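Local coordinates for entry-fusion complex associated protein OPG083 (Vaccinia virus, PDB 6CJ6), which serves in the eleven-protein entry fusion complex, which merges viral and cellular membranes and opens a pore so that the virion core enters the host cytoplasm, at residues K8-L13 / N159-P164; D16-K21 / V67-E72; L61-M66 / A145-G150. One frame throughout, in Å; residues are numbered along the deposited sequence.

Contact 1 (K8-L13 / N159-P164); sequences KTLYNL and NKIYVP. With EOH (ethanol), chain B.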
loop_
_atom_site.group_PDB
_atom_site.type_symbol
_atom_site.label_atom_id
_atom_site.label_comp_id
_atom_site.label_asym_id
_atom_site.label_seq_id
_atom_site.Cartn_x
_atom_site.Cartn_y
_atom_site.Cartn_z
ATOM N N LYS A 8 10.538 -8.790 8.141
ATOM C CA LYS A 8 9.577 -8.825 7.045
ATOM C C LYS A 8 8.153 -9.033 7.542
ATOM O O LYS A 8 7.912 -9.755 8.513
ATOM C CB LYS A 8 9.937 -9.928 6.052
ATOM C CG LYS A 8 10.966 -9.506 5.026
ATOM C CD LYS A 8 11.355 -10.654 4.123
ATOM C CE LYS A 8 12.416 -10.213 3.142
ATOM N NZ LYS A 8 12.976 -11.367 2.403
ATOM N N THR A 9 7.209 -8.390 6.859
ATOM C CA THR A 9 5.784 -8.519 7.121
ATOM C C THR A 9 5.074 -8.836 5.812
ATOM O O THR A 9 5.699 -8.957 4.753
ATOM C CB THR A 9 5.206 -7.229 7.717
ATOM O OG1 THR A 9 5.135 -6.227 6.696
ATOM C CG2 THR A 9 6.070 -6.725 8.866
ATOM N N LEU A 10 3.745 -8.957 5.884
ATOM C CA LEU A 10 2.964 -9.235 4.683
ATOM C C LEU A 10 2.994 -8.074 3.698
ATOM O O LEU A 10 2.894 -8.296 2.486
ATOM C CB LEU A 10 1.521 -9.581 5.045
ATOM C CG LEU A 10 1.219 -11.065 5.233
ATOM C CD1 LEU A 10 -0.273 -11.282 5.412
ATOM C CD2 LEU A 10 1.740 -11.852 4.046
ATOM N N TYR A 11 3.120 -6.836 4.186
ATOM C CA TYR A 11 3.173 -5.706 3.266
ATOM C C TYR A 11 4.366 -5.805 2.326
ATOM O O TYR A 11 4.287 -5.353 1.178
ATOM C CB TYR A 11 3.177 -4.376 4.023
ATOM C CG TYR A 11 3.284 -3.178 3.103
ATOM C CD1 TYR A 11 2.202 -2.770 2.335
ATOM C CD2 TYR A 11 4.474 -2.470 2.987
ATOM C CE1 TYR A 11 2.299 -1.686 1.481
ATOM C CE2 TYR A 11 4.579 -1.380 2.144
ATOM C CZ TYR A 11 3.489 -0.991 1.396
ATOM O OH TYR A 11 3.590 0.091 0.553
ATOM N N ASN A 12 5.473 -6.393 2.789
ATOM C CA ASN A 12 6.614 -6.626 1.910
ATOM C C ASN A 12 6.214 -7.477 0.711
ATOM O O ASN A 12 6.549 -7.156 -0.434
ATOM C CB ASN A 12 7.744 -7.296 2.688
ATOM C CG ASN A 12 8.323 -6.399 3.759
ATOM O OD1 ASN A 12 7.965 -6.503 4.935
ATOM N ND2 ASN A 12 9.224 -5.508 3.358
ATOM N N LEU A 13 5.492 -8.572 0.957
ATOM C CA LEU A 13 5.039 -9.411 -0.147
ATOM C C LEU A 13 4.071 -8.656 -1.049
ATOM O O LEU A 13 4.124 -8.792 -2.278
ATOM C CB LEU A 13 4.395 -10.688 0.393
ATOM C CG LEU A 13 5.267 -11.517 1.336
ATOM C CD1 LEU A 13 4.584 -12.827 1.694
ATOM C CD2 LEU A 13 6.636 -11.767 0.719
ATOM N N ASN A 159 1.036 -4.297 7.595
ATOM C CA ASN A 159 2.282 -4.061 8.313
ATOM C C ASN A 159 2.298 -4.726 9.679
ATOM O O ASN A 159 3.380 -4.947 10.235
ATOM C CB ASN A 159 2.488 -2.564 8.514
ATOM C CG ASN A 159 3.937 -2.186 8.559
ATOM O OD1 ASN A 159 4.784 -2.890 8.008
ATOM N ND2 ASN A 159 4.239 -1.070 9.212
ATOM N N LYS A 160 1.132 -5.028 10.237
ATOM C CA LYS A 160 1.027 -5.617 11.560
ATOM C C LYS A 160 1.145 -7.135 11.548
ATOM O O LYS A 160 1.161 -7.743 12.621
ATOM C CB LYS A 160 -0.303 -5.212 12.207
ATOM C CG LYS A 160 -0.507 -3.711 12.357
ATOM C CD LYS A 160 -1.943 -3.407 12.763
ATOM C CE LYS A 160 -2.151 -1.929 13.044
ATOM N NZ LYS A 160 -3.591 -1.611 13.277
ATOM N N ILE A 161 1.239 -7.761 10.377
ATOM C CA ILE A 161 1.211 -9.215 10.253
ATOM C C ILE A 161 2.612 -9.698 9.911
ATOM O O ILE A 161 3.138 -9.391 8.836
ATOM C CB ILE A 161 0.189 -9.674 9.203
ATOM C CG1 ILE A 161 -1.182 -9.075 9.512
ATOM C CG2 ILE A 161 0.110 -11.190 9.168
ATOM C CD1 ILE A 161 -2.240 -9.435 8.497
ATOM N N TYR A 162 3.201 -10.474 10.816
ATOM C CA TYR A 162 4.611 -10.833 10.750
ATOM C C TYR A 162 4.812 -12.113 9.948
ATOM O O TYR A 162 4.050 -13.075 10.081
ATOM C CB TYR A 162 5.156 -11.002 12.172
ATOM C CG TYR A 162 6.554 -11.569 12.275
ATOM C CD1 TYR A 162 7.597 -11.053 11.515
ATOM C CD2 TYR A 162 6.838 -12.598 13.164
ATOM C CE1 TYR A 162 8.879 -11.568 11.618
ATOM C CE2 TYR A 162 8.115 -13.114 13.278
ATOM C CZ TYR A 162 9.132 -12.597 12.504
ATOM O OH TYR A 162 10.403 -13.112 12.616
ATOM N N VAL A 163 5.839 -12.109 9.109
ATOM C CA VAL A 163 6.220 -13.246 8.277
ATOM C C VAL A 163 7.514 -13.821 8.844
ATOM O O VAL A 163 8.535 -13.121 8.868
ATOM C CB VAL A 163 6.399 -12.836 6.806
ATOM C CG1 VAL A 163 6.881 -14.017 5.974
ATOM C CG2 VAL A 163 5.098 -12.285 6.249
ATOM N N PRO A 164 7.519 -15.065 9.321
ATOM C CA PRO A 164 8.753 -15.633 9.855
ATOM C C PRO A 164 9.805 -15.740 8.771
ATOM O O PRO A 164 9.486 -15.955 7.586
ATOM C CB PRO A 164 8.312 -17.017 10.355
ATOM C CG PRO A 164 6.847 -16.880 10.611
ATOM C CD PRO A 164 6.354 -15.937 9.557
HETATM C C1 EOH B . -6.123 0.885 11.826
HETATM C C2 EOH B . -6.306 2.321 11.818
HETATM O O EOH B . -5.090 0.465 10.951
#
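Thr9 and Tyr162 face each other as a single antiparallel beta bridge, a non-hydrogen-bonded pair whose CA atoms lie 4.5 Å apart, and Thr9 at the same time N-caps helix 10-24. The two backbone bonds of the bridge run just outside the pair. Val163 N donates to Lys8 O (3.2 Å), meeting it at a tilt of 32° from the carbonyl plane, while Leu10 N, at the start of the helix, reaches Ile161 O (3.0 Å) almost in line with that carbonyl. The segment after helix 145-158, the last helix in the chain, is thus laced to the N-terminal end of helix 10-24.

Two more amides of this turn, those of Thr9 and Tyr11, are served by the side chains of a capping box formed by Thr9 and Asn12. Thr9 N gives Asn12 OD1 a nearly straight bond of 2.8 Å, and in the opposite sense Thr9 OG1 accepts a weak bond from Tyr11 N. That hydroxyl sits between the backbone N and the carbonyl carbon (chi1 73°), which turns it back over the first turn of the helix; its own proton makes a weak bond to Asn12 OD1. The other ends find partners on strand 133-141, where Asn12 ND2 donates to Leu136 O and Tyr11 OH bonds to Gln138 O. Asn159 OD1 is the exception, buried by the contact yet with no polar partner in the model.

Apolar groups close the seam. Leu10 splays its two methyls, CD1 toward Ile161 CG2 (3.8 Å) and CD2 toward Val163 CG2 (4.0 Å), and its side chain meets that of Val163 at about a right angle. On the outer side Tyr162, its ring stacked with that of Phe7, brings CD1 edge-on to within 3.3 Å of Lys8 O, the same oxygen that accepts from Val163 N.

Contact 2 (D16-K21 / V67-E72); sequences DSYLQK and VESFIE. With PDO (1,3-propandiol), chain X.
An antiparallel helix pair, in which Ser17 and Lys21 of helix 10-24 meet Ser69 and Glu72 of helix 59-74, is joined here through polar side chains. The axes run at 147° and approach to 8.9 Å, and the CA atoms of Tyr18 and Ser69 are 5.7 Å apart. With its OG anti to the backbone N (chi1 166°), Ser17 donates to Glu72 OE1 at 2.8 Å, reaching that oxygen from above the carboxylate plane. Ser69 OG bonds back to Leu65 O in its own helix and lies at the edge of the Tyr18 ring.

The two helices belong to the helical layer that packs against the beta strands in the L1/F9 family, and Tyr18 extends from this seam to Val140 on strand 133-141. Lys21 bends across Ser69, with CD 3.2 Å from Ser69 OG and CE 3.7 Å from Glu68 CB. The chains of Lys21 and Glu72 run alongside one another, pointing opposite ways, joined by a long salt bridge (NZ to OE1, 3.6 Å). A bound 1,3-propanediol lies by the same groups: its O3 accepts from Lys21 NZ at 2.6 Å and is near Ser17 O and OG, but the tight approach of its C2 to Glu72 OE2 (2.9 Å) leaves the details of its pose doubtful.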
loop_
_atom_site.group_PDB
_atom_site.type_symbol
_atom_site.label_atom_id
_atom_site.label_comp_id
_atom_site.label_asym_id
_atom_site.label_seq_id
_atom_site.Cartn_x
_atom_site.Cartn_y
_atom_site.Cartn_z
ATOM N N ASP A 16 6.001 -5.802 -3.164
ATOM C CA ASP A 16 6.840 -6.408 -4.193
ATOM C C ASP A 16 5.998 -6.881 -5.369
ATOM O O ASP A 16 6.385 -6.704 -6.530
ATOM C CB ASP A 16 7.644 -7.564 -3.600
ATOM C CG ASP A 16 8.723 -7.091 -2.646
ATOM O OD1 ASP A 16 8.975 -5.870 -2.601
ATOM O OD2 ASP A 16 9.314 -7.937 -1.941
ATOM N N SER A 17 4.838 -7.477 -5.083
ATOM C CA SER A 17 3.898 -7.837 -6.140
ATOM C C SER A 17 3.363 -6.598 -6.842
ATOM O O SER A 17 3.282 -6.555 -8.075
ATOM C CB SER A 17 2.740 -8.637 -5.543
ATOM O OG SER A 17 1.664 -8.735 -6.461
ATOM N N TYR A 18 2.991 -5.579 -6.067
ATOM C CA TYR A 18 2.380 -4.388 -6.645
ATOM C C TYR A 18 3.377 -3.607 -7.493
ATOM O O TYR A 18 3.008 -3.047 -8.532
ATOM C CB TYR A 18 1.798 -3.520 -5.528
ATOM C CG TYR A 18 1.088 -2.277 -6.005
ATOM C CD1 TYR A 18 0.137 -2.339 -7.016
ATOM C CD2 TYR A 18 1.352 -1.042 -5.429
ATOM C CE1 TYR A 18 -0.518 -1.204 -7.449
ATOM C CE2 TYR A 18 0.701 0.098 -5.856
ATOM C CZ TYR A 18 -0.232 0.011 -6.865
ATOM O OH TYR A 18 -0.879 1.145 -7.292
ATOM N N LEU A 19 4.648 -3.568 -7.076
ATOM C CA LEU A 19 5.648 -2.823 -7.835
ATOM C C LEU A 19 5.902 -3.452 -9.202
ATOM O O LEU A 19 6.088 -2.733 -10.191
ATOM C CB LEU A 19 6.945 -2.690 -7.035
ATOM C CG LEU A 19 6.882 -1.765 -5.818
ATOM C CD1 LEU A 19 8.178 -1.817 -5.022
ATOM C CD2 LEU A 19 6.560 -0.341 -6.239
ATOM N N GLN A 20 5.919 -4.786 -9.276
ATOM C CA GLN A 20 6.064 -5.459 -10.566
ATOM C C GLN A 20 4.977 -5.018 -11.538
ATOM O O GLN A 20 5.253 -4.705 -12.703
ATOM C CB GLN A 20 6.001 -6.975 -10.379
ATOM C CG GLN A 20 7.292 -7.634 -9.941
ATOM C CD GLN A 20 7.212 -9.148 -10.034
ATOM O OE1 GLN A 20 6.316 -9.691 -10.677
ATOM N NE2 GLN A 20 8.144 -9.836 -9.385
ATOM N N LYS A 21 3.728 -4.993 -11.072
ATOM C CA LYS A 21 2.616 -4.628 -11.941
ATOM C C LYS A 21 2.692 -3.162 -12.352
ATOM O O LYS A 21 2.355 -2.813 -13.489
ATOM C CB LYS A 21 1.298 -4.929 -11.230
ATOM C CG LYS A 21 1.124 -6.389 -10.833
ATOM C CD LYS A 21 0.293 -6.509 -9.565
ATOM C CE LYS A 21 -0.689 -7.670 -9.629
ATOM N NZ LYS A 21 -0.019 -8.996 -9.687
ATOM N N VAL A 67 -5.581 -4.300 -5.875
ATOM C CA VAL A 67 -6.446 -5.354 -5.355
ATOM C C VAL A 67 -5.950 -6.734 -5.775
ATOM O O VAL A 67 -6.003 -7.687 -4.987
ATOM C CB VAL A 67 -7.912 -5.095 -5.751
ATOM C CG1 VAL A 67 -8.752 -6.346 -5.561
ATOM C CG2 VAL A 67 -8.477 -3.958 -4.920
ATOM N N GLU A 68 -5.459 -6.867 -7.012
ATOM C CA GLU A 68 -4.866 -8.131 -7.443
ATOM C C GLU A 68 -3.782 -8.573 -6.471
ATOM O O GLU A 68 -3.757 -9.728 -6.029
ATOM C CB GLU A 68 -4.270 -7.999 -8.846
ATOM C CG GLU A 68 -5.251 -7.685 -9.961
ATOM C CD GLU A 68 -4.600 -7.762 -11.336
ATOM O OE1 GLU A 68 -3.901 -8.761 -11.610
ATOM O OE2 GLU A 68 -4.778 -6.822 -12.139
ATOM N N SER A 69 -2.878 -7.653 -6.121
ATOM C CA SER A 69 -1.783 -7.992 -5.220
ATOM C C SER A 69 -2.303 -8.366 -3.837
ATOM O O SER A 69 -1.795 -9.303 -3.209
ATOM C CB SER A 69 -0.799 -6.822 -5.132
ATOM O OG SER A 69 -0.327 -6.441 -6.415
ATOM N N PHE A 70 -3.316 -7.647 -3.347
ATOM C CA PHE A 70 -3.871 -7.948 -2.031
ATOM C C PHE A 70 -4.438 -9.358 -1.983
ATOM O O PHE A 70 -4.143 -10.128 -1.064
ATOM C CB PHE A 70 -4.947 -6.923 -1.668
ATOM C CG PHE A 70 -5.635 -7.204 -0.360
ATOM C CD1 PHE A 70 -5.034 -6.864 0.842
ATOM C CD2 PHE A 70 -6.885 -7.805 -0.332
ATOM C CE1 PHE A 70 -5.666 -7.121 2.047
ATOM C CE2 PHE A 70 -7.522 -8.064 0.870
ATOM C CZ PHE A 70 -6.913 -7.723 2.061
ATOM N N ILE A 71 -5.269 -9.711 -2.966
ATOM C CA ILE A 71 -5.821 -11.061 -3.024
ATOM C C ILE A 71 -4.705 -12.086 -3.167
ATOM O O ILE A 71 -4.694 -13.117 -2.482
ATOM C CB ILE A 71 -6.850 -11.164 -4.164
ATOM C CG1 ILE A 71 -8.087 -10.324 -3.839
ATOM C CG2 ILE A 71 -7.216 -12.618 -4.423
ATOM C CD1 ILE A 71 -8.922 -9.982 -5.050
ATOM N N GLU A 72 -3.742 -11.810 -4.049
ATOM C CA GLU A 72 -2.637 -12.738 -4.263
ATOM C C GLU A 72 -1.856 -12.985 -2.979
ATOM O O GLU A 72 -1.471 -14.123 -2.686
ATOM C CB GLU A 72 -1.709 -12.189 -5.341
ATOM C CG GLU A 72 -0.435 -12.981 -5.489
ATOM C CD GLU A 72 0.681 -12.172 -6.104
ATOM O OE1 GLU A 72 0.383 -11.175 -6.795
ATOM O OE2 GLU A 72 1.858 -12.531 -5.882
HETATM C C1 PDO X . 4.491 -11.576 -7.218
HETATM O O1 PDO X . 5.041 -10.737 -6.196
HETATM C C2 PDO X . 3.267 -10.901 -7.825
HETATM C C3 PDO X . 3.657 -10.036 -9.018
HETATM O O3 PDO X . 2.516 -9.294 -9.462
#

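Contact 3 (L61-M66 / A145-G150); sequences LSFTLM and AEANCG. Unlike the reference sequence in segment 145-150: Ala147 (reference Arg). With MOH (methanol), chain C.
Phe63 sets the end of its ring against the backbone of Ala147 and Gly150, and these three residues bury the most surface in the contact. Helices 61-66 and 145-150 run nearly parallel here, at 16°, with axes 9.7 Å apart, a gap that the phenyl ring bridges. The outer ring carbons do the touching. CE2 lies 3.6 Å from Ala147 CA and CE1 lies 3.7 Å from Gly150 CA, both approached obliquely, so the ring straddles one turn of the opposite helix. Between them CZ points at Glu146 O, which sits at the ring edge near its plane (3.1 Å), a close approach of aromatic C-H to carbonyl oxygen. That oxygen already accepts the helical bond from Gly150 N, so the C-H approach is additional to it.

Ser62 points its CB at the helix of Ala147, a residue that differs from the reference sequence, and the two CB atoms meet at 3.8 Å. Gly150, without a side chain, leaves its CA open to the ring and its carbonyl carbon to Met66, whose SD approaches to 3.9 Å. Met66 gets there with CG anti to the backbone N (chi1 -171°) and a bend further along the chain. Its CE ends near a bound methanol, which has weak polar contacts with Ala147 O and Asn148 OD1.

Asn148, on a different side of its helix, donates through ND2 to Gln120 OE1 and Asn141 OD1. Helix 102-113 covers the Phe63 ring through Glu104 and Cys107, and the disulfide from Cys107 to Cys149 ties that helix to helix 145-158. Such ring-to-backbone packing between near-parallel helices, with a disulfide linking the neighbouring helix, is part of the disulfide-braced helical bundle of the L1/F9 fold.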
loop_
_atom_site.group_PDB
_atom_site.type_symbol
_atom_site.label_atom_id
_atom_site.label_comp_id
_atom_site.label_asym_id
_atom_site.label_seq_id
_atom_site.Cartn_x
_atom_site.Cartn_y
_atom_site.Cartn_z
ATOM N N LEU A 61 -6.841 2.083 -12.397
ATOM C CA LEU A 61 -5.795 1.116 -12.722
ATOM C C LEU A 61 -4.936 0.813 -11.504
ATOM O O LEU A 61 -4.519 -0.333 -11.299
ATOM C CB LEU A 61 -4.935 1.640 -13.871
ATOM C CG LEU A 61 -3.649 0.882 -14.204
ATOM C CD1 LEU A 61 -3.948 -0.567 -14.566
ATOM C CD2 LEU A 61 -2.898 1.583 -15.329
ATOM N N SER A 62 -4.656 1.832 -10.691
ATOM C CA SER A 62 -3.898 1.621 -9.464
ATOM C C SER A 62 -4.626 0.643 -8.551
ATOM O O SER A 62 -4.077 -0.392 -8.162
ATOM C CB SER A 62 -3.674 2.960 -8.757
ATOM O OG SER A 62 -2.957 3.864 -9.578
ATOM N N PHE A 63 -5.886 0.947 -8.228
ATOM C CA PHE A 63 -6.659 0.088 -7.338
ATOM C C PHE A 63 -6.838 -1.319 -7.900
ATOM O O PHE A 63 -6.934 -2.280 -7.134
ATOM C CB PHE A 63 -8.012 0.728 -7.034
ATOM C CG PHE A 63 -7.986 1.668 -5.864
ATOM C CD1 PHE A 63 -7.989 1.175 -4.568
ATOM C CD2 PHE A 63 -7.965 3.038 -6.056
ATOM C CE1 PHE A 63 -7.971 2.033 -3.487
ATOM C CE2 PHE A 63 -7.943 3.902 -4.978
ATOM C CZ PHE A 63 -7.945 3.395 -3.690
ATOM N N THR A 64 -6.882 -1.464 -9.226
ATOM C CA THR A 64 -7.042 -2.793 -9.811
ATOM C C THR A 64 -5.835 -3.677 -9.516
ATOM O O THR A 64 -5.981 -4.779 -8.974
ATOM C CB THR A 64 -7.304 -2.689 -11.315
ATOM O OG1 THR A 64 -8.554 -2.025 -11.535
ATOM C CG2 THR A 64 -7.368 -4.070 -11.937
ATOM N N LEU A 65 -4.630 -3.210 -9.859
ATOM C CA LEU A 65 -3.423 -3.955 -9.513
ATOM C C LEU A 65 -3.198 -3.973 -8.006
ATOM O O LEU A 65 -2.628 -4.932 -7.472
ATOM C CB LEU A 65 -2.212 -3.341 -10.213
ATOM C CG LEU A 65 -2.255 -3.248 -11.739
ATOM C CD1 LEU A 65 -1.089 -2.420 -12.253
ATOM C CD2 LEU A 65 -2.242 -4.631 -12.359
ATOM N N MET A 66 -3.628 -2.915 -7.316
ATOM C CA MET A 66 -3.589 -2.889 -5.859
ATOM C C MET A 66 -4.424 -4.019 -5.273
ATOM O O MET A 66 -4.030 -4.646 -4.285
ATOM C CB MET A 66 -4.122 -1.537 -5.391
ATOM C CG MET A 66 -3.978 -1.215 -3.934
ATOM S SD MET A 66 -3.745 0.567 -3.765
ATOM C CE MET A 66 -1.968 0.604 -3.657
ATOM N N ALA A 145 -4.414 11.114 -5.008
ATOM C CA ALA A 145 -4.731 11.142 -3.585
ATOM C C ALA A 145 -5.558 9.929 -3.183
ATOM O O ALA A 145 -5.372 9.375 -2.093
ATOM C CB ALA A 145 -5.460 12.438 -3.233
ATOM N N GLU A 146 -6.472 9.492 -4.051
ATOM C CA GLU A 146 -7.324 8.361 -3.696
ATOM C C GLU A 146 -6.550 7.050 -3.727
ATOM O O GLU A 146 -6.758 6.180 -2.871
ATOM C CB GLU A 146 -8.580 8.312 -4.576
ATOM C CG GLU A 146 -8.387 8.754 -6.020
ATOM C CD GLU A 146 -8.406 10.268 -6.191
ATOM O OE1 GLU A 146 -9.452 10.893 -5.921
ATOM O OE2 GLU A 146 -7.366 10.833 -6.585
ATOM N N ALA A 147 -5.639 6.891 -4.691
ATOM C CA ALA A 147 -4.824 5.679 -4.732
ATOM C C ALA A 147 -3.828 5.641 -3.579
ATOM O O ALA A 147 -3.608 4.582 -2.982
ATOM C CB ALA A 147 -4.107 5.558 -6.077
ATOM N N ASN A 148 -3.210 6.781 -3.256
ATOM C CA ASN A 148 -2.333 6.836 -2.088
ATOM C C ASN A 148 -3.098 6.496 -0.814
ATOM O O ASN A 148 -2.547 5.877 0.104
ATOM C CB ASN A 148 -1.694 8.219 -1.964
ATOM C CG ASN A 148 -0.623 8.472 -3.007
ATOM O OD1 ASN A 148 -0.122 7.546 -3.644
ATOM N ND2 ASN A 148 -0.251 9.736 -3.170
ATOM N N CYS A 149 -4.367 6.907 -0.737
ATOM C CA CYS A 149 -5.207 6.509 0.388
ATOM C C CYS A 149 -5.371 4.998 0.444
ATOM O O CYS A 149 -5.392 4.406 1.531
ATOM C CB CYS A 149 -6.576 7.176 0.277
ATOM S SG CYS A 149 -7.875 6.381 1.253
ATOM N N GLY A 150 -5.499 4.356 -0.717
ATOM C CA GLY A 150 -5.629 2.910 -0.735
ATOM C C GLY A 150 -4.379 2.215 -0.236
ATOM O O GLY A 150 -4.456 1.268 0.551
HETATM C C MOH C . -0.784 3.479 -5.164
HETATM O O MOH C . -0.450 4.520 -4.268
#

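In the fold
The three contacts illustrate how chemistry follows depth. Contact 3 is buried and essentially apolar across its seam, whereas contact 2 is partly buried and carries buried hydroxyls beside opposite charges that are partly exposed. Contact 1, the farthest from the chain's centre, combines backbone bonds with a few apolar side chains, between a helix start and a loop. Helix 10-24 serves contacts 1 and 2, and helix 59-74 serves contacts 2 and 3, so contact 2 is the middle member. It touches contact 3 directly, Tyr18 CE2 lying 3.5 Å from Met66 CE. Contacts 1 and 3, about 20 Å apart between centres, lie on opposite sides of the chain's centre, yet both involve helix 145-158 or the loop that follows it.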